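Local atomic coordinates of CRISPR-associated endonuclease Cas9 (Campylobacter jejuni subsp. jejuni serotype O:2, PDB entry 5X2H), a protein that uses a guide RNA to recognise invading DNA and cuts its two strands with an HNH and a RuvC-like nuclease domain. Residues D680-V684 with S738-D742. Numbering follows the deposited sequence.
Sequences DMFRV and SLYKD. With nucleotides of chain D.
The Tyr740 ring takes Arg683 along its CE2 side, where the arginine CD comes to 3.6 Å of Tyr740 CE2; the two side chains lie side by side, with the guanidinium plane turned 63° from the ring, too steep for a stack. At the ring's edge, in its plane, a water lies 2.5 Å from Tyr740 OH and accepts a bond from Arg683 NH1. Phe682 CD2 makes a loose apolar contact with Tyr740 CD2 at 4.3 Å. With CG anti to the backbone N, Arg683 reaches past Ser738, and both converge on Asp685, NE by a salt bridge and OG by a hydrogen bond.

Two backbone bonds join Val684 and Leu739 as an antiparallel hydrogen-bonded pair, Leu739 N to Val684 O being almost straight at 178°. Val684 CG1 rests 3.6 Å from Leu739 CB on the face that Tyr760 covers.

Beyond the strands the loops grip DNA, main chain and side chain sharing one anion: OP1 of DA3 of chain D accepts hydrogen bonds from Met681 N at 2.9 Å and from Lys741 NZ at 2.7 Å. The lysine is extended until its last torsion (chi4 55°), which turns NZ toward that oxygen; its charge probably helps to offset that of the phosphate. DG2 and DA3 of chain D probably belong to the PAM, held here through its sugar-phosphate backbone.

Within the three-stranded antiparallel sheet, 683-689 is central, flanked by 733-740 and by 695-700, where Phe682 and Arg683 face Ile700 in a classic beta bulge; strand 756-764 packs against Val684 and Leu739.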
ATOM      1  N   ASP A 680      12.315   2.141  14.942  1.00 31.69           N
ATOM      2  CA  ASP A 680      12.516   3.584  14.936  1.00 29.32           C
ATOM      3  C   ASP A 680      12.419   4.162  16.343  1.00 30.80           C
ATOM      4  O   ASP A 680      11.581   3.750  17.151  1.00 32.89           O
ATOM      5  CB  ASP A 680      11.483   4.260  14.030  1.00 28.96           C
ATOM      6  CG  ASP A 680      11.769   4.044  12.560  1.00 33.73           C
ATOM      7  OD1 ASP A 680      12.812   3.434  12.240  1.00 35.42           O
ATOM      8  OD2 ASP A 680      10.953   4.490  11.723  1.00 36.19           O
ATOM      9  N   MET A 681      13.297   5.120  16.633  1.00 28.80           N
ATOM     10  CA  MET A 681      13.211   5.935  17.845  1.00 34.16           C
ATOM     11  C   MET A 681      12.402   7.175  17.486  1.00 35.95           C
ATOM     12  O   MET A 681      12.948   8.221  17.134  1.00 35.67           O
ATOM     13  CB  MET A 681      14.601   6.300  18.357  1.00 31.32           C
ATOM     14  CG  MET A 681      14.605   7.053  19.678  1.00 33.41           C
ATOM     15  SD  MET A 681      16.165   7.908  20.009  1.00 36.18           S
ATOM     16  CE  MET A 681      17.345   6.609  19.643  1.00 32.60           C
ATOM     17  N   PHE A 682      11.078   7.058  17.563  1.00 33.51           N
ATOM     18  CA  PHE A 682      10.223   8.138  17.089  1.00 31.35           C
ATOM     19  C   PHE A 682      10.201   9.335  18.027  1.00 28.92           C
ATOM     20  O   PHE A 682       9.753  10.411  17.614  1.00 32.03           O
ATOM     21  CB  PHE A 682       8.792   7.629  16.858  1.00 28.81           C
ATOM     22  CG  PHE A 682       8.003   7.378  18.123  1.00 30.95           C
ATOM     23  CD1 PHE A 682       8.093   6.165  18.786  1.00 31.93           C
ATOM     24  CD2 PHE A 682       7.140   8.342  18.624  1.00 32.26           C
ATOM     25  CE1 PHE A 682       7.357   5.927  19.938  1.00 31.08           C
ATOM     26  CE2 PHE A 682       6.402   8.108  19.777  1.00 29.80           C
ATOM     27  CZ  PHE A 682       6.513   6.898  20.434  1.00 28.06           C
ATOM     28  N   ARG A 683      10.682   9.184  19.258  1.00 29.61           N
ATOM     29  CA  ARG A 683      10.574  10.241  20.251  1.00 30.28           C
ATOM     30  C   ARG A 683      11.740  10.143  21.227  1.00 30.81           C
ATOM     31  O   ARG A 683      12.237   9.052  21.516  1.00 30.48           O
ATOM     32  CB  ARG A 683       9.229  10.146  20.983  1.00 30.49           C
ATOM     33  CG  ARG A 683       9.016  11.137  22.111  1.00 33.95           C
ATOM     34  CD  ARG A 683       7.617  10.971  22.698  1.00 32.23           C
ATOM     35  NE  ARG A 683       7.602  11.121  24.149  1.00 33.94           N
ATOM     36  CZ  ARG A 683       6.540  10.883  24.911  1.00 37.30           C
ATOM     37  NH1 ARG A 683       5.401  10.483  24.358  1.00 38.68           N
ATOM     38  NH2 ARG A 683       6.616  11.042  26.223  1.00 38.25           N
ATOM     39  N   VAL A 684      12.184  11.299  21.717  1.00 28.89           N
ATOM     40  CA  VAL A 684      13.163  11.372  22.795  1.00 33.45           C
ATOM     41  C   VAL A 684      12.712  12.452  23.769  1.00 34.88           C
ATOM     42  O   VAL A 684      12.332  13.552  23.353  1.00 37.14           O
ATOM     43  CB  VAL A 684      14.589  11.649  22.275  1.00 37.77           C
ATOM     44  CG1 VAL A 684      14.629  12.909  21.426  1.00 41.35           C
ATOM     45  CG2 VAL A 684      15.566  11.758  23.430  1.00 38.39           C
ATOM     46  N   SER A 738       9.440  16.958  24.650  1.00 38.81           N
ATOM     47  CA  SER A 738       9.620  15.758  23.847  1.00 37.40           C
ATOM     48  C   SER A 738      10.006  16.164  22.434  1.00 37.64           C
ATOM     49  O   SER A 738       9.400  17.075  21.859  1.00 39.47           O
ATOM     50  CB  SER A 738       8.347  14.911  23.824  1.00 36.72           C
ATOM     51  OG  SER A 738       8.001  14.479  25.128  1.00 42.11           O
ATOM     52  N   LEU A 739      11.011  15.494  21.879  1.00 33.23           N
ATOM     53  CA  LEU A 739      11.464  15.755  20.523  1.00 32.27           C
ATOM     54  C   LEU A 739      11.093  14.593  19.615  1.00 36.33           C
ATOM     55  O   LEU A 739      11.222  13.425  19.994  1.00 37.33           O
ATOM     56  CB  LEU A 739      12.976  15.984  20.475  1.00 31.73           C
ATOM     57  CG  LEU A 739      13.512  17.170  21.274  1.00 33.79           C
ATOM     58  CD1 LEU A 739      15.007  17.321  21.053  1.00 31.54           C
ATOM     59  CD2 LEU A 739      12.766  18.449  20.897  1.00 36.75           C
ATOM     60  N   TYR A 740      10.620  14.928  18.421  1.00 36.41           N
ATOM     61  CA  TYR A 740      10.358  13.978  17.355  1.00 35.97           C
ATOM     62  C   TYR A 740      11.210  14.376  16.160  1.00 34.75           C
ATOM     63  O   TYR A 740      11.770  15.474  16.113  1.00 36.13           O
ATOM     64  CB  TYR A 740       8.870  13.958  16.973  1.00 36.18           C
ATOM     65  CG  TYR A 740       7.928  13.831  18.152  1.00 33.79           C
ATOM     66  CD1 TYR A 740       7.579  14.942  18.910  1.00 37.05           C
ATOM     67  CD2 TYR A 740       7.379  12.604  18.499  1.00 35.27           C
ATOM     68  CE1 TYR A 740       6.718  14.834  19.990  1.00 39.38           C
ATOM     69  CE2 TYR A 740       6.514  12.483  19.577  1.00 39.20           C
ATOM     70  CZ  TYR A 740       6.188  13.603  20.319  1.00 42.78           C
ATOM     71  OH  TYR A 740       5.330  13.493  21.390  1.00 44.52           O
ATOM     72  N   LYS A 741      11.309  13.471  15.190  1.00 30.11           N
ATOM     73  CA  LYS A 741      12.042  13.782  13.971  1.00 31.56           C
ATOM     74  C   LYS A 741      11.491  15.052  13.336  1.00 36.45           C
ATOM     75  O   LYS A 741      10.276  15.203  13.173  1.00 41.06           O
ATOM     76  CB  LYS A 741      11.966  12.610  12.992  1.00 30.56           C
ATOM     77  CG  LYS A 741      12.805  11.413  13.423  1.00 31.51           C
ATOM     78  CD  LYS A 741      12.766  10.290  12.399  1.00 31.72           C
ATOM     79  CE  LYS A 741      13.704   9.160  12.796  1.00 33.11           C
ATOM     80  NZ  LYS A 741      13.417   8.647  14.167  1.00 32.72           N
ATOM     81  N   ASP A 742      12.400  15.972  13.006  1.00 35.65           N
ATOM     82  CA  ASP A 742      12.110  17.278  12.417  1.00 37.69           C
ATOM     83  C   ASP A 742      11.433  18.240  13.387  1.00 38.64           C
ATOM     84  O   ASP A 742      10.802  19.211  12.956  1.00 34.96           O
ATOM     85  CB  ASP A 742      11.281  17.152  11.134  1.00 40.58           C
ATOM     86  CG  ASP A 742      12.095  16.624   9.972  1.00 45.60           C
ATOM     87  OD1 ASP A 742      13.325  16.853   9.958  1.00 46.20           O
ATOM     88  OD2 ASP A 742      11.511  15.981   9.078  1.00 46.54           O
TER
ATOM     89  P    DA D   3      16.426   6.342  14.582  1.00 32.68           P
ATOM     90  OP1  DA D   3      14.949   6.415  14.563  1.00 32.55           O
ATOM     91  OP2  DA D   3      17.211   7.538  14.963  1.00 32.67           O
ATOM     92  O5'  DA D   3      16.894   5.136  15.522  1.00 33.89           O
ATOM     93  C5'  DA D   3      16.458   3.805  15.231  1.00 32.21           C
ATOM     94  C4'  DA D   3      17.569   2.792  15.477  1.00 32.04           C
ATOM     95  O4'  DA D   3      18.480   2.769  14.345  1.00 32.65           O
ATOM     96  C3'  DA D   3      18.423   3.053  16.720  1.00 30.64           C
ATOM     97  O3'  DA D   3      18.614   1.843  17.430  1.00 29.65           O
ATOM     98  C2'  DA D   3      19.734   3.596  16.148  1.00 31.38           C
ATOM     99  C1'  DA D   3      19.812   2.890  14.800  1.00 35.21           C
ATOM    100  N9   DA D   3      20.578   3.629  13.793  1.00 36.49           N
ATOM    101  C8   DA D   3      20.383   4.923  13.391  1.00 35.35           C
ATOM    102  N7   DA D   3      21.221   5.321  12.460  1.00 34.58           N
ATOM    103  C5   DA D   3      22.021   4.213  12.235  1.00 35.06           C
ATOM    104  C6   DA D   3      23.109   3.985  11.366  1.00 35.81           C
ATOM    105  N6   DA D   3      23.589   4.908  10.528  1.00 34.09           N
ATOM    106  N1   DA D   3      23.685   2.766  11.394  1.00 34.61           N
ATOM    107  C2   DA D   3      23.204   1.845  12.235  1.00 33.16           C
ATOM    108  N3   DA D   3      22.192   1.942  13.096  1.00 32.12           N
ATOM    109  C4   DA D   3      21.637   3.161  13.046  1.00 34.04           C
ATOM    110  P    DG D   2      13.685   7.905   8.835  1.00 43.06           P
ATOM    111  OP1  DG D   2      12.334   7.580   9.344  1.00 49.96           O
ATOM    112  OP2  DG D   2      14.059   9.311   8.574  1.00 48.57           O
ATOM    113  O5'  DG D   2      14.758   7.275   9.830  1.00 39.55           O
ATOM    114  C5'  DG D   2      14.574   5.957  10.307  1.00 39.20           C
ATOM    115  C4'  DG D   2      15.805   5.468  11.048  1.00 35.79           C
ATOM    116  O4'  DG D   2      16.830   5.052  10.105  1.00 36.51           O
ATOM    117  C3'  DG D   2      16.488   6.500  11.966  1.00 35.15           C
ATOM    118  O3'  DG D   2      16.897   5.845  13.137  1.00 31.34           O
ATOM    119  C2'  DG D   2      17.714   6.895  11.148  1.00 34.50           C
ATOM    120  C1'  DG D   2      18.055   5.526  10.604  1.00 36.44           C
ATOM    121  N9   DG D   2      19.076   5.499   9.567  1.00 40.18           N
ATOM    122  C8   DG D   2      19.442   6.513   8.717  1.00 40.61           C
ATOM    123  N7   DG D   2      20.411   6.181   7.905  1.00 41.15           N
ATOM    124  C5   DG D   2      20.712   4.868   8.254  1.00 41.37           C
ATOM    125  C6   DG D   2      21.680   3.977   7.728  1.00 42.56           C
ATOM    126  O6   DG D   2      22.493   4.176   6.815  1.00 46.09           O
ATOM    127  N1   DG D   2      21.643   2.739   8.367  1.00 41.18           N
ATOM    128  C2   DG D   2      20.786   2.408   9.388  1.00 39.83           C
ATOM    129  N2   DG D   2      20.898   1.169   9.883  1.00 38.08           N
ATOM    130  N3   DG D   2      19.880   3.232   9.890  1.00 39.21           N
ATOM    131  C4   DG D   2      19.900   4.439   9.275  1.00 40.84           C
TER
HETATM  132  O   HOH W   1       9.938  10.942  15.150  1.00 32.67           O
HETATM  133  O   HOH W   2       4.258  11.288  21.624  1.00 44.31           O